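Local atomic coordinates of ATPase BagA (Mycobacterium tuberculosis H37Rv, PDB entry 6BS3), a protein that hydrolyses ATP as one subunit of the heterodimeric BagAB complex, whose ATPase activity is required for resistance to nitric oxide and to elevated glycerol. Residues G59-A64 and P70-Q75; Y74-I79 and P154-I159; L100-M105 and D134-G139; L208-E213 and Q218-A223. All blocks are in the same frame, centred on the assembly; numbering follows the deposited sequence.

Interaction 1 (G59-A64 and P70-Q75); sequences GRQGIA and PPLPYQ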
loop_
_atom_site.group_PDB
_atom_site.type_symbol
_atom_site.label_atom_id
_atom_site.label_comp_id
_atom_site.label_asym_id
_atom_site.label_seq_id
_atom_site.Cartn_x
_atom_site.Cartn_y
_atom_site.Cartn_z
ATOM N N GLY A 59 -12.276 -7.546 -4.967
ATOM C CA GLY A 59 -13.560 -7.087 -4.434
ATOM C C GLY A 59 -13.521 -5.676 -3.884
ATOM O O GLY A 59 -14.444 -5.260 -3.193
ATOM N N ARG A 60 -12.460 -4.928 -4.193
ATOM C CA ARG A 60 -12.221 -3.572 -3.713
ATOM C C ARG A 60 -12.971 -2.467 -4.483
ATOM O O ARG A 60 -12.932 -1.309 -4.056
ATOM C CB ARG A 60 -10.709 -3.307 -3.705
ATOM C CG ARG A 60 -9.991 -4.137 -2.631
ATOM C CD ARG A 60 -8.488 -4.121 -2.794
ATOM N NE ARG A 60 -7.927 -2.808 -2.476
ATOM C CZ ARG A 60 -6.771 -2.347 -2.946
ATOM N NH1 ARG A 60 -6.032 -3.093 -3.761
ATOM N NH2 ARG A 60 -6.345 -1.137 -2.609
ATOM N N GLN A 61 -13.629 -2.809 -5.628
ATOM C CA GLN A 61 -14.356 -1.845 -6.463
ATOM C C GLN A 61 -13.451 -0.653 -6.918
ATOM O O GLN A 61 -13.909 0.481 -7.044
ATOM C CB GLN A 61 -15.670 -1.370 -5.767
ATOM C CG GLN A 61 -16.784 -2.428 -5.693
ATOM C CD GLN A 61 -17.437 -2.764 -7.022
ATOM O OE1 GLN A 61 -17.322 -2.051 -8.030
ATOM N NE2 GLN A 61 -18.171 -3.850 -7.052
ATOM N N GLY A 62 -12.167 -0.946 -7.157
ATOM C CA GLY A 62 -11.177 0.023 -7.621
ATOM C C GLY A 62 -11.483 0.639 -8.970
ATOM O O GLY A 62 -11.104 1.788 -9.218
ATOM N N ILE A 63 -12.153 -0.117 -9.870
ATOM C CA ILE A 63 -12.545 0.398 -11.197
ATOM C C ILE A 63 -13.611 1.495 -11.038
ATOM O O ILE A 63 -13.450 2.579 -11.610
ATOM C CB ILE A 63 -12.992 -0.713 -12.205
ATOM C CG1 ILE A 63 -11.837 -1.709 -12.502
ATOM C CG2 ILE A 63 -13.508 -0.070 -13.500
ATOM C CD1 ILE A 63 -12.274 -3.069 -13.145
ATOM N N ALA A 64 -14.694 1.205 -10.254
ATOM C CA ALA A 64 -15.782 2.148 -9.970
ATOM C C ALA A 64 -15.238 3.429 -9.322
ATOM O O ALA A 64 -15.619 4.525 -9.726
ATOM C CB ALA A 64 -16.821 1.499 -9.067
ATOM N N PRO A 70 -20.880 4.598 -9.011
ATOM C CA PRO A 70 -21.281 3.653 -7.949
ATOM C C PRO A 70 -20.707 2.236 -8.153
ATOM O O PRO A 70 -20.270 1.905 -9.268
ATOM C CB PRO A 70 -22.818 3.626 -8.076
ATOM C CG PRO A 70 -23.174 4.855 -8.765
ATOM C CD PRO A 70 -22.062 5.157 -9.697
ATOM N N PRO A 71 -20.733 1.367 -7.101
ATOM C CA PRO A 71 -20.215 -0.017 -7.253
ATOM C C PRO A 71 -20.762 -0.787 -8.468
ATOM O O PRO A 71 -21.972 -0.850 -8.689
ATOM C CB PRO A 71 -20.649 -0.695 -5.947
ATOM C CG PRO A 71 -20.718 0.412 -4.952
ATOM C CD PRO A 71 -21.203 1.617 -5.716
ATOM N N LEU A 72 -19.863 -1.417 -9.227
ATOM C CA LEU A 72 -20.216 -2.188 -10.415
ATOM C C LEU A 72 -20.752 -3.591 -10.074
ATOM O O LEU A 72 -20.198 -4.269 -9.199
ATOM C CB LEU A 72 -19.000 -2.321 -11.366
ATOM C CG LEU A 72 -18.419 -1.033 -11.970
ATOM C CD1 LEU A 72 -17.152 -1.328 -12.729
ATOM C CD2 LEU A 72 -19.396 -0.361 -12.900
ATOM N N PRO A 73 -21.789 -4.068 -10.798
ATOM C CA PRO A 73 -22.285 -5.428 -10.544
ATOM C C PRO A 73 -21.414 -6.474 -11.244
ATOM O O PRO A 73 -20.502 -6.130 -12.008
ATOM C CB PRO A 73 -23.708 -5.388 -11.120
ATOM C CG PRO A 73 -23.617 -4.398 -12.235
ATOM C CD PRO A 73 -22.571 -3.392 -11.862
ATOM N N TYR A 74 -21.698 -7.760 -10.999
ATOM C CA TYR A 74 -20.944 -8.832 -11.637
ATOM C C TYR A 74 -21.427 -9.052 -13.084
ATOM O O TYR A 74 -22.168 -9.985 -13.359
ATOM C CB TYR A 74 -20.976 -10.110 -10.772
ATOM C CG TYR A 74 -20.056 -11.218 -11.251
ATOM C CD1 TYR A 74 -18.741 -10.947 -11.642
ATOM C CD2 TYR A 74 -20.479 -12.543 -11.257
ATOM C CE1 TYR A 74 -17.886 -11.968 -12.062
ATOM C CE2 TYR A 74 -19.619 -13.577 -11.635
ATOM C CZ TYR A 74 -18.331 -13.283 -12.050
ATOM O OH TYR A 74 -17.522 -14.306 -12.464
ATOM N N GLN A 75 -21.028 -8.144 -13.993
ATOM C CA GLN A 75 -21.369 -8.106 -15.421
ATOM C C GLN A 75 -20.289 -7.339 -16.147
ATOM O O GLN A 75 -19.749 -6.387 -15.582
ATOM C CB GLN A 75 -22.685 -7.313 -15.668
ATOM C CG GLN A 75 -23.981 -7.962 -15.214
ATOM C CD GLN A 75 -25.110 -6.948 -15.216
ATOM O OE1 GLN A 75 -25.442 -6.340 -16.248
ATOM N NE2 GLN A 75 -25.738 -6.750 -14.059
#

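Interaction 2 (Y74-I79 and P154-I159); sequences YQELKI and PVYDAI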
loop_
_atom_site.group_PDB
_atom_site.type_symbol
_atom_site.label_atom_id
_atom_site.label_comp_id
_atom_site.label_asym_id
_atom_site.label_seq_id
_atom_site.Cartn_x
_atom_site.Cartn_y
_atom_site.Cartn_z
ATOM N N TYR A 74 -21.698 -7.760 -10.999
ATOM C CA TYR A 74 -20.944 -8.832 -11.637
ATOM C C TYR A 74 -21.427 -9.052 -13.084
ATOM O O TYR A 74 -22.168 -9.985 -13.359
ATOM C CB TYR A 74 -20.976 -10.110 -10.772
ATOM C CG TYR A 74 -20.056 -11.218 -11.251
ATOM C CD1 TYR A 74 -18.741 -10.947 -11.642
ATOM C CD2 TYR A 74 -20.479 -12.543 -11.257
ATOM C CE1 TYR A 74 -17.886 -11.968 -12.062
ATOM C CE2 TYR A 74 -19.619 -13.577 -11.635
ATOM C CZ TYR A 74 -18.331 -13.283 -12.050
ATOM O OH TYR A 74 -17.522 -14.306 -12.464
ATOM N N GLN A 75 -21.028 -8.144 -13.993
ATOM C CA GLN A 75 -21.369 -8.106 -15.421
ATOM C C GLN A 75 -20.289 -7.339 -16.147
ATOM O O GLN A 75 -19.749 -6.387 -15.582
ATOM C CB GLN A 75 -22.685 -7.313 -15.668
ATOM C CG GLN A 75 -23.981 -7.962 -15.214
ATOM C CD GLN A 75 -25.110 -6.948 -15.216
ATOM O OE1 GLN A 75 -25.442 -6.340 -16.248
ATOM N NE2 GLN A 75 -25.738 -6.750 -14.059
ATOM N N GLU A 76 -20.035 -7.682 -17.425
ATOM C CA GLU A 76 -19.062 -6.969 -18.261
ATOM C C GLU A 76 -19.794 -5.792 -18.863
ATOM O O GLU A 76 -20.765 -5.992 -19.593
ATOM C CB GLU A 76 -18.481 -7.884 -19.337
ATOM C CG GLU A 76 -17.671 -9.023 -18.747
ATOM C CD GLU A 76 -17.618 -10.276 -19.590
ATOM O OE1 GLU A 76 -17.675 -10.186 -20.840
ATOM O OE2 GLU A 76 -17.482 -11.362 -18.990
ATOM N N LEU A 77 -19.406 -4.566 -18.481
ATOM C CA LEU A 77 -20.141 -3.371 -18.922
ATOM C C LEU A 77 -19.230 -2.340 -19.501
ATOM O O LEU A 77 -18.114 -2.165 -19.001
ATOM C CB LEU A 77 -20.933 -2.750 -17.731
ATOM C CG LEU A 77 -22.056 -3.581 -17.082
ATOM C CD1 LEU A 77 -22.303 -3.142 -15.657
ATOM C CD2 LEU A 77 -23.346 -3.537 -17.898
ATOM N N LYS A 78 -19.679 -1.658 -20.551
ATOM C CA LYS A 78 -18.877 -0.622 -21.187
ATOM C C LYS A 78 -18.685 0.543 -20.225
ATOM O O LYS A 78 -19.655 1.112 -19.725
ATOM C CB LYS A 78 -19.542 -0.138 -22.477
ATOM C CG LYS A 78 -18.668 0.777 -23.319
ATOM C CD LYS A 78 -19.439 1.356 -24.495
ATOM C CE LYS A 78 -18.515 2.096 -25.449
ATOM N NZ LYS A 78 -19.249 3.099 -26.270
ATOM N N ILE A 79 -17.429 0.894 -19.969
ATOM C CA ILE A 79 -17.124 1.984 -19.052
ATOM C C ILE A 79 -16.405 3.147 -19.728
ATOM O O ILE A 79 -16.415 4.267 -19.216
ATOM C CB ILE A 79 -16.274 1.495 -17.863
ATOM C CG1 ILE A 79 -15.939 2.661 -16.931
ATOM C CG2 ILE A 79 -15.004 0.821 -18.359
ATOM C CD1 ILE A 79 -15.776 2.257 -15.482
ATOM N N PRO A 154 -12.318 -14.150 -31.202
ATOM C CA PRO A 154 -12.342 -13.711 -29.785
ATOM C C PRO A 154 -13.269 -12.530 -29.518
ATOM O O PRO A 154 -13.271 -11.565 -30.278
ATOM C CB PRO A 154 -10.886 -13.334 -29.499
ATOM C CG PRO A 154 -10.090 -14.026 -30.553
ATOM C CD PRO A 154 -10.959 -14.034 -31.770
ATOM N N VAL A 155 -14.068 -12.615 -28.437
ATOM C CA VAL A 155 -14.976 -11.545 -27.989
ATOM C C VAL A 155 -14.122 -10.298 -27.665
ATOM O O VAL A 155 -14.420 -9.203 -28.133
ATOM C CB VAL A 155 -15.832 -12.014 -26.769
ATOM C CG1 VAL A 155 -16.508 -10.839 -26.056
ATOM C CG2 VAL A 155 -16.864 -13.055 -27.198
ATOM N N TYR A 156 -13.010 -10.494 -26.929
ATOM C CA TYR A 156 -12.096 -9.397 -26.587
ATOM C C TYR A 156 -10.785 -9.477 -27.355
ATOM O O TYR A 156 -10.264 -10.568 -27.583
ATOM C CB TYR A 156 -11.851 -9.357 -25.069
ATOM C CG TYR A 156 -13.099 -9.015 -24.284
ATOM C CD1 TYR A 156 -13.651 -7.737 -24.336
ATOM C CD2 TYR A 156 -13.753 -9.977 -23.516
ATOM C CE1 TYR A 156 -14.822 -7.424 -23.644
ATOM C CE2 TYR A 156 -14.921 -9.672 -22.818
ATOM C CZ TYR A 156 -15.455 -8.390 -22.886
ATOM O OH TYR A 156 -16.610 -8.053 -22.199
ATOM N N ASP A 157 -10.260 -8.327 -27.755
ATOM C CA ASP A 157 -8.950 -8.225 -28.406
ATOM C C ASP A 157 -7.845 -8.416 -27.377
ATOM O O ASP A 157 -6.787 -8.934 -27.712
ATOM C CB ASP A 157 -8.792 -6.877 -29.110
ATOM C CG ASP A 157 -9.730 -6.801 -30.282
ATOM O OD1 ASP A 157 -9.438 -7.445 -31.311
ATOM O OD2 ASP A 157 -10.786 -6.152 -30.153
ATOM N N ALA A 158 -8.103 -8.007 -26.125
ATOM C CA ALA A 158 -7.180 -8.143 -24.994
ATOM C C ALA A 158 -7.942 -8.068 -23.686
ATOM O O ALA A 158 -9.044 -7.517 -23.628
ATOM C CB ALA A 158 -6.099 -7.050 -25.028
ATOM N N ILE A 159 -7.342 -8.628 -22.639
ATOM C CA ILE A 159 -7.829 -8.612 -21.259
ATOM C C ILE A 159 -6.720 -7.973 -20.427
ATOM O O ILE A 159 -5.561 -8.393 -20.501
ATOM C CB ILE A 159 -8.169 -10.041 -20.718
ATOM C CG1 ILE A 159 -9.080 -10.863 -21.698
ATOM C CG2 ILE A 159 -8.740 -9.998 -19.282
ATOM C CD1 ILE A 159 -10.448 -10.415 -21.932
#

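Interaction 3 (L100-M105 and D134-G139); sequences LEYLDM and DVLLTG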
loop_
_atom_site.group_PDB
_atom_site.type_symbol
_atom_site.label_atom_id
_atom_site.label_comp_id
_atom_site.label_asym_id
_atom_site.label_seq_id
_atom_site.Cartn_x
_atom_site.Cartn_y
_atom_site.Cartn_z
ATOM N N LEU A 100 -20.866 -19.400 -6.596
ATOM C CA LEU A 100 -22.198 -19.943 -6.922
ATOM C C LEU A 100 -22.259 -20.424 -8.376
ATOM O O LEU A 100 -22.846 -21.467 -8.651
ATOM C CB LEU A 100 -23.323 -18.914 -6.671
ATOM C CG LEU A 100 -23.473 -18.306 -5.275
ATOM C CD1 LEU A 100 -24.674 -17.401 -5.225
ATOM C CD2 LEU A 100 -23.640 -19.354 -4.232
ATOM N N GLU A 101 -21.644 -19.663 -9.293
ATOM C CA GLU A 101 -21.523 -19.973 -10.720
ATOM C C GLU A 101 -20.790 -21.321 -10.884
ATOM O O GLU A 101 -21.195 -22.158 -11.679
ATOM C CB GLU A 101 -20.683 -18.867 -11.375
ATOM C CG GLU A 101 -21.269 -18.178 -12.593
ATOM C CD GLU A 101 -20.465 -16.984 -13.086
ATOM O OE1 GLU A 101 -19.234 -16.917 -12.836
ATOM O OE2 GLU A 101 -21.082 -16.107 -13.733
ATOM N N TYR A 102 -19.712 -21.514 -10.107
ATOM C CA TYR A 102 -18.853 -22.695 -10.087
ATOM C C TYR A 102 -19.611 -23.901 -9.540
ATOM O O TYR A 102 -19.625 -24.936 -10.198
ATOM C CB TYR A 102 -17.606 -22.357 -9.258
ATOM C CG TYR A 102 -16.635 -23.473 -8.955
ATOM C CD1 TYR A 102 -15.501 -23.664 -9.739
ATOM C CD2 TYR A 102 -16.739 -24.208 -7.780
ATOM C CE1 TYR A 102 -14.543 -24.623 -9.408
ATOM C CE2 TYR A 102 -15.795 -25.175 -7.442
ATOM C CZ TYR A 102 -14.696 -25.378 -8.258
ATOM O OH TYR A 102 -13.758 -26.324 -7.923
ATOM N N LEU A 103 -20.266 -23.764 -8.365
ATOM C CA LEU A 103 -21.064 -24.828 -7.748
ATOM C C LEU A 103 -22.152 -25.325 -8.693
ATOM O O LEU A 103 -22.336 -26.533 -8.835
ATOM C CB LEU A 103 -21.706 -24.347 -6.438
ATOM C CG LEU A 103 -20.841 -24.378 -5.186
ATOM C CD1 LEU A 103 -21.503 -23.607 -4.076
ATOM C CD2 LEU A 103 -20.603 -25.790 -4.717
ATOM N N ASP A 104 -22.841 -24.391 -9.362
ATOM C CA ASP A 104 -23.914 -24.704 -10.298
ATOM C C ASP A 104 -23.420 -25.310 -11.621
ATOM O O ASP A 104 -23.985 -26.305 -12.059
ATOM C CB ASP A 104 -24.810 -23.474 -10.535
ATOM C CG ASP A 104 -26.036 -23.729 -11.391
ATOM O OD1 ASP A 104 -26.828 -24.650 -11.048
ATOM O OD2 ASP A 104 -26.217 -23.005 -12.396
ATOM N N MET A 105 -22.380 -24.732 -12.249
ATOM C CA MET A 105 -21.868 -25.223 -13.534
ATOM C C MET A 105 -21.070 -26.537 -13.430
ATOM O O MET A 105 -21.205 -27.389 -14.306
ATOM C CB MET A 105 -21.049 -24.126 -14.250
ATOM C CG MET A 105 -20.852 -24.351 -15.752
ATOM S SD MET A 105 -22.357 -24.089 -16.749
ATOM C CE MET A 105 -21.744 -24.511 -18.415
ATOM N N ASP A 134 -8.355 -18.204 -5.486
ATOM C CA ASP A 134 -7.465 -18.054 -6.646
ATOM C C ASP A 134 -7.886 -18.911 -7.854
ATOM O O ASP A 134 -7.691 -18.470 -8.987
ATOM C CB ASP A 134 -5.991 -18.304 -6.250
ATOM C CG ASP A 134 -5.440 -17.331 -5.199
ATOM O OD1 ASP A 134 -6.043 -16.247 -5.009
ATOM O OD2 ASP A 134 -4.412 -17.656 -4.566
ATOM N N VAL A 135 -8.443 -20.127 -7.618
ATOM C CA VAL A 135 -8.962 -21.024 -8.657
ATOM C C VAL A 135 -10.156 -20.339 -9.348
ATOM O O VAL A 135 -10.230 -20.333 -10.573
ATOM C CB VAL A 135 -9.327 -22.439 -8.093
ATOM C CG1 VAL A 135 -10.310 -23.196 -9.000
ATOM C CG2 VAL A 135 -8.079 -23.272 -7.850
ATOM N N LEU A 136 -11.075 -19.757 -8.561
ATOM C CA LEU A 136 -12.254 -19.065 -9.081
ATOM C C LEU A 136 -11.867 -17.853 -9.920
ATOM O O LEU A 136 -12.432 -17.666 -10.991
ATOM C CB LEU A 136 -13.203 -18.631 -7.936
ATOM C CG LEU A 136 -13.855 -19.753 -7.116
ATOM C CD1 LEU A 136 -14.567 -19.195 -5.895
ATOM C CD2 LEU A 136 -14.809 -20.578 -7.958
ATOM N N LEU A 137 -10.899 -17.049 -9.431
ATOM C CA LEU A 137 -10.437 -15.811 -10.056
ATOM C C LEU A 137 -9.645 -16.031 -11.329
ATOM O O LEU A 137 -9.995 -15.429 -12.337
ATOM C CB LEU A 137 -9.655 -14.918 -9.070
ATOM C CG LEU A 137 -10.421 -14.449 -7.832
ATOM C CD1 LEU A 137 -9.483 -13.927 -6.764
ATOM C CD2 LEU A 137 -11.483 -13.424 -8.190
ATOM N N THR A 138 -8.608 -16.888 -11.303
ATOM C CA THR A 138 -7.787 -17.172 -12.492
ATOM C C THR A 138 -8.619 -17.955 -13.528
ATOM O O THR A 138 -8.376 -17.834 -14.732
ATOM C CB THR A 138 -6.482 -17.935 -12.128
ATOM O OG1 THR A 138 -6.824 -19.201 -11.546
ATOM C CG2 THR A 138 -5.553 -17.139 -11.207
ATOM N N GLY A 139 -9.560 -18.758 -13.040
ATOM C CA GLY A 139 -10.456 -19.538 -13.892
ATOM C C GLY A 139 -11.407 -18.645 -14.665
ATOM O O GLY A 139 -11.652 -18.884 -15.848
#

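Interaction 4 (L208-E213 and Q218-A223); sequences LVTLLE and QETLEA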
loop_
_atom_site.group_PDB
_atom_site.type_symbol
_atom_site.label_atom_id
_atom_site.label_comp_id
_atom_site.label_asym_id
_atom_site.label_seq_id
_atom_site.Cartn_x
_atom_site.Cartn_y
_atom_site.Cartn_z
ATOM N N LEU A 208 4.953 -4.914 -14.294
ATOM C CA LEU A 208 5.227 -4.554 -12.910
ATOM C C LEU A 208 5.392 -3.066 -12.771
ATOM O O LEU A 208 6.353 -2.478 -13.259
ATOM C CB LEU A 208 6.463 -5.309 -12.378
ATOM C CG LEU A 208 6.385 -6.830 -12.455
ATOM C CD1 LEU A 208 7.073 -7.362 -13.714
ATOM C CD2 LEU A 208 6.918 -7.462 -11.198
ATOM N N VAL A 209 4.416 -2.458 -12.126
ATOM C CA VAL A 209 4.416 -1.034 -11.832
ATOM C C VAL A 209 5.322 -0.801 -10.619
ATOM O O VAL A 209 5.257 -1.533 -9.642
ATOM C CB VAL A 209 2.975 -0.500 -11.596
ATOM C CG1 VAL A 209 2.984 0.981 -11.210
ATOM C CG2 VAL A 209 2.118 -0.721 -12.835
ATOM N N THR A 210 6.161 0.226 -10.705
ATOM C CA THR A 210 7.048 0.640 -9.626
ATOM C C THR A 210 7.133 2.159 -9.549
ATOM O O THR A 210 6.835 2.852 -10.524
ATOM C CB THR A 210 8.445 -0.048 -9.756
ATOM O OG1 THR A 210 9.149 0.129 -8.528
ATOM C CG2 THR A 210 9.291 0.494 -10.927
ATOM N N LEU A 211 7.557 2.662 -8.379
ATOM C CA LEU A 211 7.890 4.067 -8.140
ATOM C C LEU A 211 9.403 4.084 -7.924
ATOM O O LEU A 211 9.990 3.044 -7.578
ATOM C CB LEU A 211 7.152 4.649 -6.915
ATOM C CG LEU A 211 5.605 4.720 -6.992
ATOM C CD1 LEU A 211 5.017 5.066 -5.649
ATOM C CD2 LEU A 211 5.115 5.713 -8.048
ATOM N N LEU A 212 10.054 5.235 -8.169
ATOM C CA LEU A 212 11.503 5.335 -7.941
ATOM C C LEU A 212 11.751 5.574 -6.450
ATOM O O LEU A 212 12.246 6.620 -6.027
ATOM C CB LEU A 212 12.206 6.369 -8.864
ATOM C CG LEU A 212 12.276 5.993 -10.362
ATOM C CD1 LEU A 212 13.205 6.929 -11.132
ATOM C CD2 LEU A 212 12.711 4.521 -10.575
ATOM N N GLU A 213 11.351 4.575 -5.655
ATOM C CA GLU A 213 11.439 4.489 -4.192
ATOM C C GLU A 213 11.945 3.100 -3.865
ATOM O O GLU A 213 11.672 2.168 -4.610
ATOM C CB GLU A 213 10.062 4.738 -3.556
ATOM C CG GLU A 213 9.585 6.170 -3.736
ATOM C CD GLU A 213 8.139 6.463 -3.392
ATOM O OE1 GLU A 213 7.508 5.661 -2.664
ATOM O OE2 GLU A 213 7.639 7.514 -3.855
ATOM N N GLN A 218 12.476 -2.826 -4.767
ATOM C CA GLN A 218 12.876 -4.088 -4.139
ATOM C C GLN A 218 11.848 -5.198 -4.409
ATOM O O GLN A 218 12.230 -6.328 -4.718
ATOM C CB GLN A 218 13.035 -3.881 -2.630
ATOM C CG GLN A 218 13.685 -5.053 -1.875
ATOM C CD GLN A 218 13.814 -4.777 -0.393
ATOM O OE1 GLN A 218 14.262 -3.703 0.042
ATOM N NE2 GLN A 218 13.426 -5.745 0.417
ATOM N N GLU A 219 10.552 -4.874 -4.274
ATOM C CA GLU A 219 9.446 -5.803 -4.477
ATOM C C GLU A 219 9.312 -6.211 -5.923
ATOM O O GLU A 219 8.993 -7.367 -6.183
ATOM C CB GLU A 219 8.142 -5.224 -3.944
ATOM C CG GLU A 219 8.102 -5.137 -2.429
ATOM C CD GLU A 219 6.712 -5.185 -1.830
ATOM O OE1 GLU A 219 5.731 -5.388 -2.582
ATOM O OE2 GLU A 219 6.602 -5.013 -0.597
ATOM N N THR A 220 9.563 -5.269 -6.856
ATOM C CA THR A 220 9.565 -5.482 -8.304
ATOM C C THR A 220 10.649 -6.528 -8.642
ATOM O O THR A 220 10.360 -7.489 -9.358
ATOM C CB THR A 220 9.775 -4.142 -9.058
ATOM O OG1 THR A 220 8.675 -3.288 -8.787
ATOM C CG2 THR A 220 9.875 -4.318 -10.571
ATOM N N LEU A 221 11.867 -6.352 -8.099
ATOM C CA LEU A 221 12.998 -7.270 -8.310
ATOM C C LEU A 221 12.709 -8.677 -7.758
ATOM O O LEU A 221 12.908 -9.665 -8.466
ATOM C CB LEU A 221 14.292 -6.694 -7.699
ATOM C CG LEU A 221 14.852 -5.417 -8.341
ATOM C CD1 LEU A 221 15.965 -4.817 -7.491
ATOM C CD2 LEU A 221 15.357 -5.682 -9.735
ATOM N N GLU A 222 12.214 -8.750 -6.503
ATOM C CA GLU A 222 11.842 -9.976 -5.795
ATOM C C GLU A 222 10.711 -10.720 -6.494
ATOM O O GLU A 222 10.727 -11.953 -6.500
ATOM C CB GLU A 222 11.438 -9.660 -4.355
ATOM C CG GLU A 222 12.616 -9.336 -3.449
ATOM C CD GLU A 222 12.273 -8.722 -2.106
ATOM O OE1 GLU A 222 13.210 -8.495 -1.308
ATOM O OE2 GLU A 222 11.074 -8.466 -1.846
ATOM N N ALA A 223 9.726 -9.980 -7.072
ATOM C CA ALA A 223 8.605 -10.554 -7.823
ATOM C C ALA A 223 9.080 -11.119 -9.162
ATOM O O ALA A 223 8.738 -12.255 -9.464
ATOM C CB ALA A 223 7.496 -9.529 -8.035
#

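Interaction 1 (G59-A64 and P70-Q75)
The side-chain amide of Q61 pairs with both backbone polar atoms of L72. OE1 of Q61 accepts from N of L72 at 2.9 Å, the N-H arriving from above the carbonyl plane, 46° out of it. In return NE2 of Q61 gives a proton to O of L72 at 3.0 Å, this time in the carbonyl plane and on a lone pair, with an N-H...O angle of 157°. Two bonds to one residue fix the rotation of the amide; the bend at chi2 (-71°) sets it alongside the backbone of L72. The rest is van der Waals packing: CB of A64 lies 4.2 Å from CG of L72, and CG2 of I63 meets CD1 of L72 at 3.9 Å, I63 and L72 crossing nearly at right angles. E56 accepts from the amides of G62 and I63. Q61 is the N-cap residue of helix 62-66, and its side chain ties that helix start to the returning loop, in the P-loop NTPase fold, near but not touching the magnesium-ADP site.

Interaction 2 (Y74-I79 and P154-I159)
E76 and Y156 meet through a single polar bridge between two backbones that stay well apart, their nearest CA atoms, those of these same two residues, lying 11.1 Å from each other. OH of Y156 donates to OE1 of E76 at 2.7 Å. The oxygen is met on its anti side, 29° out of the carboxylate plane, and it sits at the edge of the phenol ring, in the ring plane, with CE2 of Y156 3.4 Å from OE1 of E76. Carboxylate and ring are turned 58° against each other. The glutamate chain, extended beyond CG, runs past the hydroxyl, with CB of E76 3.4 Å from OH of Y156. The tight part is on the tyrosine side: the ring is buried, with CG1 of V155 3.7 Å above one face of the Y156 ring, offset toward its rim, and K51 and L53 of strand 51-56 also touching it. N89 bonds to the same hydroxyl, which thus has two polar partners. E76 is the looser side, partly exposed, and its OE2 makes a salt bridge with R147; that charge probably helps keep the carboxylate ionised. The bridge links the lead-in to the edge strand 77-82 with that to the inner parallel strand 158-162, across strands 86-92 and 51-56 of the mixed sheet of this P-loop ATPase.

Interaction 3 (L100-M105 and D134-G139)
Y102 packs against L136 and V135 where helices 95-107 and 130-146 come together, an apolar contact. The tightest touch is made by one methyl: CD2 of L136 lies 3.6 Å from CB of Y102, and equally close to CG and CD1 of that ring, at the root of the aromatic group. The two side chains cross at about a right angle. CG of Y102 is anti to its backbone N (chi1 173°), which lays the ring across L136 and alongside V135. Farther along the ring, CE1 of Y102 approaches CG1 of V135 at a looser 4.5 Å. V188 of helix 188-200 touches both Y102 and V135, the ring of F106 meets that of Y102, and an apolar side chain of the partner subunit also packs on Y102. The polar bonds of helix 130-146 here are internal: O of D134 accepts from N of T138 at 3.0 Å and from OG1 of T138 at 2.8 Å, the two donors reaching it from opposite faces of its plane. E101, on helix 95-107, bonds OH of Y74. The arrangement is plain helix-helix packing in the helical part of the ATPase, away from the nucleotide and close to the BagAB subunit interface.

Interaction 4 (L208-E213 and Q218-A223)
Strand 208-210 and helix 218-223 run nearly antiparallel, their axes 8.7 Å apart at closest and 161° between their directions, with the CA atoms of L208 and T220 the nearest pair. T220 lies between L208 and T210, which both turn their CB toward the helix. CG2 of T220, opposite its own backbone N, reaches CB of L208 at 4.0 Å, while OG1 of T220 lies 3.4 Å from CB of T210. The hydroxyl of T220 has its hydrogen-bond partner within its own helix, O of P216 one turn earlier, which satisfies it in a buried place. One turn beyond T220, CB of A223 takes the end of L208, with CD2 of L208 at 3.8 Å from it. The same methyl lies 3.9 Å from O of T220. Within 218-223, T220 and A223 supply the surface that meets the strand; P216, V217 and I224 of the same helix extend it. Off the strand-facing surface, NE2 of Q218 bonds OE1 of E222 at 3.3 Å, from the syn side and 35° out of the carboxylate plane. V209 points the other way, touching T32 of the P-loop, with its side chain about 4 Å from that of N240, an ATP-binding residue. Strand 204-210, helix 214-229 and strand 234-242 make a beta-alpha-beta unit, and this contact is the strand-to-helix packing of its crossover, as expected in a P-loop NTPase.

How the interactions relate
Interactions 3 and 4 are buried and largely apolar, whereas interactions 1 and 2 are only partly buried and rely on side-chain hydrogen bonds. Interactions 1 and 2 follow one another along the chain, share Y74 and Q75, and touch where CG2 of I63 meets CD1 of I79 at 3.8 Å. Interaction 3 joins this group through a probable hydrogen bond between OH of Y74 and E101 OE1. Interaction 4 stands apart, about 12 Å or more from the others by nearest atoms. Interaction 2 spans from edge strand 77-82 to strand 158-162, whereas interaction 4 packs a helix on inner strand 204-210. Interactions 1 and 4 lie nearer the bound ADP; 2 and 3 are remote from it.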